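Long-range contact in transcriptional regulator (NtrC family) (Aquifex aeolicus, PDB 3DZD), which probably activates sigma54-dependent transcription as an AAA+ ATPase under the control of a response regulator receiver domain, here in its inactive state: residues K31-K41 / M54-F65. Residues are numbered along the deposited sequence; the frame is centred on the assembly and turned at random.
Sequences KTLREAEKKIK and MPDGDGVNFIDF
Helix 33-42 and the 54-65 segment approach most closely at Leu33 and Asp56, whose CA atoms lie 6.0 Å apart, and contact continues past the type I turn Met54-Gly57 to the helix containing Phe65. Asp56 turns its carboxylate onto the first turn of helix 33-42: CG sits between its own backbone N and carbonyl carbon (chi1 47°). Asp56 OD1 accepts Leu33 N through its syn lone pair at 2.8 Å, while Arg34 N reaches Asp56 OD2 at 3.2 Å from above the carboxylate plane. Thr32, the N-cap, receives Glu35 N on OG1, so two side chains from different segments share the amides of this helix end. Next to Asp56, Gly57 has phi 151°, a backbone shape that calls for glycine, and Leu33 CD2 packs on its main chain. Phe62 is a knob among Leu33, Ala36, Glu37 and Ile40. Leu33 CD1 lies over one ring face, Phe65 CB over the opposite one, and Glu37 CG meets the edge 3.3 Å from Phe62 CE1; Leu50 of the central sheet also touches Phe62. The same Glu37 CG makes a CH-pi contact with Phe65, 3.6 Å from the ring centroid, while Ile40 CG2 and Lys41 CD border that ring's edge. Cutting Phe65 back to an alanine is likely to leave the Glu37 methylene without its aromatic partner and open a gap beside Ile40 CG2 and Lys41 CD. Within the CheY-like receiver fold, the contact thus joins neighbouring helices by a hydrophobic seam, while the Asp56 carboxylate probably complements the positive end of the helix 33-42 dipole.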
loop_
_atom_site.group_PDB
_atom_site.type_symbol
_atom_site.label_atom_id
_atom_site.label_comp_id
_atom_site.label_asym_id
_atom_site.label_seq_id
_atom_site.Cartn_x
_atom_site.Cartn_y
_atom_site.Cartn_z
ATOM N N LYS A 31 -17.136 -14.976 -31.295
ATOM C CA LYS A 31 -17.555 -16.329 -31.640
ATOM C C LYS A 31 -16.424 -17.151 -32.257
ATOM O O LYS A 31 -16.572 -18.350 -32.488
ATOM C CB LYS A 31 -18.766 -16.277 -32.570
ATOM C CG LYS A 31 -19.952 -15.530 -31.973
ATOM C CD LYS A 31 -21.009 -15.217 -33.025
ATOM C CE LYS A 31 -22.148 -14.376 -32.452
ATOM N NZ LYS A 31 -23.175 -14.045 -33.488
ATOM N N THR A 32 -15.296 -16.500 -32.513
ATOM C CA THR A 32 -14.124 -17.173 -33.051
ATOM C C THR A 32 -12.878 -16.574 -32.420
ATOM O O THR A 32 -12.919 -15.459 -31.894
ATOM C CB THR A 32 -14.027 -16.998 -34.573
ATOM O OG1 THR A 32 -14.058 -15.601 -34.890
ATOM C CG2 THR A 32 -15.188 -17.691 -35.270
ATOM N N LEU A 33 -11.771 -17.306 -32.463
ATOM C CA LEU A 33 -10.507 -16.752 -32.005
ATOM C C LEU A 33 -10.126 -15.536 -32.838
ATOM O O LEU A 33 -9.493 -14.603 -32.341
ATOM C CB LEU A 33 -9.401 -17.805 -32.046
ATOM C CG LEU A 33 -9.098 -18.450 -30.694
ATOM C CD1 LEU A 33 -10.366 -18.584 -29.874
ATOM C CD2 LEU A 33 -8.412 -19.793 -30.865
ATOM N N ARG A 34 -10.527 -15.543 -34.105
ATOM C CA ARG A 34 -10.252 -14.423 -34.992
ATOM C C ARG A 34 -10.949 -13.165 -34.494
ATOM O O ARG A 34 -10.309 -12.143 -34.261
ATOM C CB ARG A 34 -10.705 -14.738 -36.414
ATOM C CG ARG A 34 -10.404 -13.639 -37.414
ATOM C CD ARG A 34 -10.723 -14.101 -38.821
ATOM N NE ARG A 34 -10.542 -13.049 -39.816
ATOM C CZ ARG A 34 -9.459 -12.914 -40.575
ATOM N NH1 ARG A 34 -8.447 -13.763 -40.451
ATOM N NH2 ARG A 34 -9.388 -11.928 -41.459
ATOM N N GLU A 35 -12.266 -13.250 -34.338
ATOM C CA GLU A 35 -13.066 -12.129 -33.856
ATOM C C GLU A 35 -12.574 -11.652 -32.489
ATOM O O GLU A 35 -12.595 -10.460 -32.186
ATOM C CB GLU A 35 -14.536 -12.540 -33.776
ATOM C CG GLU A 35 -15.509 -11.394 -33.584
ATOM C CD GLU A 35 -16.928 -11.877 -33.314
ATOM O OE1 GLU A 35 -17.237 -13.042 -33.649
ATOM O OE2 GLU A 35 -17.735 -11.093 -32.765
ATOM N N ALA A 36 -12.123 -12.586 -31.663
ATOM C CA ALA A 36 -11.659 -12.228 -30.337
ATOM C C ALA A 36 -10.427 -11.341 -30.434
ATOM O O ALA A 36 -10.395 -10.254 -29.856
ATOM C CB ALA A 36 -11.367 -13.472 -29.516
ATOM N N GLU A 37 -9.417 -11.807 -31.166
ATOM C CA GLU A 37 -8.170 -11.060 -31.337
ATOM C C GLU A 37 -8.452 -9.625 -31.744
ATOM O O GLU A 37 -7.823 -8.686 -31.257
ATOM C CB GLU A 37 -7.287 -11.731 -32.385
ATOM C CG GLU A 37 -6.818 -13.113 -31.983
ATOM C CD GLU A 37 -6.035 -13.806 -33.077
ATOM O OE1 GLU A 37 -6.224 -13.455 -34.262
ATOM O OE2 GLU A 37 -5.237 -14.711 -32.751
ATOM N N LYS A 38 -9.408 -9.468 -32.649
ATOM C CA LYS A 38 -9.866 -8.156 -33.061
ATOM C C LYS A 38 -10.206 -7.322 -31.833
ATOM O O LYS A 38 -9.587 -6.286 -31.573
ATOM C CB LYS A 38 -11.098 -8.306 -33.954
ATOM C CG LYS A 38 -11.905 -7.039 -34.161
ATOM C CD LYS A 38 -11.283 -6.154 -35.216
ATOM C CE LYS A 38 -12.307 -5.185 -35.765
ATOM N NZ LYS A 38 -13.053 -4.525 -34.659
ATOM N N LYS A 39 -11.184 -7.789 -31.064
ATOM C CA LYS A 39 -11.702 -7.008 -29.945
ATOM C C LYS A 39 -10.687 -6.761 -28.827
ATOM O O LYS A 39 -10.711 -5.711 -28.183
ATOM C CB LYS A 39 -12.998 -7.624 -29.415
ATOM C CG LYS A 39 -14.202 -7.213 -30.241
ATOM C CD LYS A 39 -15.378 -8.150 -30.093
ATOM C CE LYS A 39 -16.568 -7.590 -30.847
ATOM N NZ LYS A 39 -17.617 -8.608 -31.038
ATOM N N ILE A 40 -9.788 -7.711 -28.610
ATOM C CA ILE A 40 -8.785 -7.577 -27.557
ATOM C C ILE A 40 -7.807 -6.436 -27.862
ATOM O O ILE A 40 -7.531 -5.595 -27.002
ATOM C CB ILE A 40 -8.032 -8.910 -27.341
ATOM C CG1 ILE A 40 -8.981 -9.957 -26.756
ATOM C CG2 ILE A 40 -6.825 -8.719 -26.451
ATOM C CD1 ILE A 40 -8.379 -11.333 -26.642
ATOM N N LYS A 41 -7.303 -6.404 -29.093
ATOM C CA LYS A 41 -6.346 -5.385 -29.518
ATOM C C LYS A 41 -7.017 -4.020 -29.592
ATOM O O LYS A 41 -6.362 -2.980 -29.506
ATOM C CB LYS A 41 -5.758 -5.751 -30.886
ATOM C CG LYS A 41 -4.913 -7.018 -30.884
ATOM C CD LYS A 41 -4.871 -7.674 -32.255
ATOM C CE LYS A 41 -4.153 -6.803 -33.273
ATOM N NZ LYS A 41 -4.158 -7.406 -34.637
HETATM N N MSE A 54 -12.058 -23.974 -29.423
HETATM C CA MSE A 54 -12.562 -23.000 -30.379
HETATM C C MSE A 54 -12.310 -23.519 -31.791
HETATM O O MSE A 54 -11.368 -24.280 -32.015
HETATM C CB MSE A 54 -11.864 -21.654 -30.168
HETATM C CG MSE A 54 -12.241 -20.968 -28.866
HETATM SE SE MSE A 54 -14.116 -20.423 -28.853
HETATM C CE MSE A 54 -14.157 -19.299 -30.444
ATOM N N PRO A 55 -13.151 -23.111 -32.751
ATOM C CA PRO A 55 -13.020 -23.584 -34.134
ATOM C C PRO A 55 -11.650 -23.283 -34.743
ATOM O O PRO A 55 -10.953 -24.210 -35.153
ATOM C CB PRO A 55 -14.108 -22.801 -34.877
ATOM C CG PRO A 55 -15.091 -22.423 -33.831
ATOM C CD PRO A 55 -14.287 -22.188 -32.590
ATOM N N ASP A 56 -11.271 -22.009 -34.789
ATOM C CA ASP A 56 -10.072 -21.581 -35.512
ATOM C C ASP A 56 -8.792 -21.496 -34.672
ATOM O O ASP A 56 -8.009 -20.554 -34.824
ATOM C CB ASP A 56 -10.324 -20.242 -36.224
ATOM C CG ASP A 56 -10.983 -19.203 -35.321
ATOM O OD1 ASP A 56 -11.114 -19.450 -34.104
ATOM O OD2 ASP A 56 -11.374 -18.133 -35.832
ATOM N N GLY A 57 -8.571 -22.479 -33.802
ATOM C CA GLY A 57 -7.355 -22.515 -33.006
ATOM C C GLY A 57 -7.492 -23.198 -31.659
ATOM O O GLY A 57 -8.589 -23.559 -31.232
ATOM N N ASP A 58 -6.364 -23.373 -30.980
ATOM C CA ASP A 58 -6.352 -23.994 -29.664
ATOM C C ASP A 58 -6.705 -22.974 -28.582
ATOM O O ASP A 58 -5.901 -22.102 -28.251
ATOM C CB ASP A 58 -4.978 -24.609 -29.390
ATOM C CG ASP A 58 -4.994 -25.577 -28.226
ATOM O OD1 ASP A 58 -6.054 -25.721 -27.583
ATOM O OD2 ASP A 58 -3.943 -26.197 -27.958
ATOM N N GLY A 59 -7.915 -23.088 -28.038
ATOM C CA GLY A 59 -8.398 -22.182 -27.011
ATOM C C GLY A 59 -7.435 -21.975 -25.857
ATOM O O GLY A 59 -7.262 -20.852 -25.385
ATOM N N VAL A 60 -6.811 -23.054 -25.399
ATOM C CA VAL A 60 -5.802 -22.973 -24.345
ATOM C C VAL A 60 -4.634 -22.064 -24.740
ATOM O O VAL A 60 -4.314 -21.100 -24.038
ATOM C CB VAL A 60 -5.243 -24.368 -24.004
ATOM C CG1 VAL A 60 -4.218 -24.273 -22.885
ATOM C CG2 VAL A 60 -6.373 -25.318 -23.631
ATOM N N ASN A 61 -3.998 -22.377 -25.866
ATOM C CA ASN A 61 -2.852 -21.608 -26.345
ATOM C C ASN A 61 -3.186 -20.141 -26.584
ATOM O O ASN A 61 -2.320 -19.272 -26.467
ATOM C CB ASN A 61 -2.279 -22.231 -27.620
ATOM C CG ASN A 61 -1.691 -23.607 -27.379
ATOM O OD1 ASN A 61 -1.242 -23.919 -26.273
ATOM N ND2 ASN A 61 -1.688 -24.442 -28.416
ATOM N N PHE A 62 -4.442 -19.869 -26.920
ATOM C CA PHE A 62 -4.894 -18.496 -27.124
ATOM C C PHE A 62 -4.653 -17.633 -25.889
ATOM O O PHE A 62 -4.562 -16.412 -25.980
ATOM C CB PHE A 62 -6.374 -18.457 -27.495
ATOM C CG PHE A 62 -6.853 -17.098 -27.893
ATOM C CD1 PHE A 62 -6.616 -16.615 -29.168
ATOM C CD2 PHE A 62 -7.527 -16.294 -26.991
ATOM C CE1 PHE A 62 -7.050 -15.358 -29.542
ATOM C CE2 PHE A 62 -7.962 -15.032 -27.360
ATOM C CZ PHE A 62 -7.724 -14.566 -28.641
ATOM N N ILE A 63 -4.560 -18.271 -24.729
ATOM C CA ILE A 63 -4.199 -17.556 -23.520
ATOM C C ILE A 63 -2.897 -16.790 -23.736
ATOM O O ILE A 63 -2.724 -15.693 -23.209
ATOM C CB ILE A 63 -4.064 -18.509 -22.321
ATOM C CG1 ILE A 63 -5.448 -18.933 -21.832
ATOM C CG2 ILE A 63 -3.295 -17.849 -21.194
ATOM C CD1 ILE A 63 -5.408 -19.982 -20.762
ATOM N N ASP A 64 -1.988 -17.354 -24.528
ATOM C CA ASP A 64 -0.725 -16.676 -24.817
ATOM C C ASP A 64 -0.961 -15.389 -25.607
ATOM O O ASP A 64 -0.295 -14.379 -25.380
ATOM C CB ASP A 64 0.249 -17.598 -25.557
ATOM C CG ASP A 64 0.760 -18.733 -24.683
ATOM O OD1 ASP A 64 1.180 -18.471 -23.534
ATOM O OD2 ASP A 64 0.746 -19.892 -25.155
ATOM N N PHE A 65 -1.918 -15.421 -26.526
ATOM C CA PHE A 65 -2.289 -14.211 -27.241
ATOM C C PHE A 65 -2.709 -13.122 -26.264
ATOM O O PHE A 65 -2.310 -11.967 -26.396
ATOM C CB PHE A 65 -3.434 -14.477 -28.210
ATOM C CG PHE A 65 -3.893 -13.250 -28.937
ATOM C CD1 PHE A 65 -3.464 -12.995 -30.228
ATOM C CD2 PHE A 65 -4.730 -12.336 -28.321
ATOM C CE1 PHE A 65 -3.874 -11.862 -30.897
ATOM C CE2 PHE A 65 -5.148 -11.201 -28.987
ATOM C CZ PHE A 65 -4.719 -10.966 -30.277
#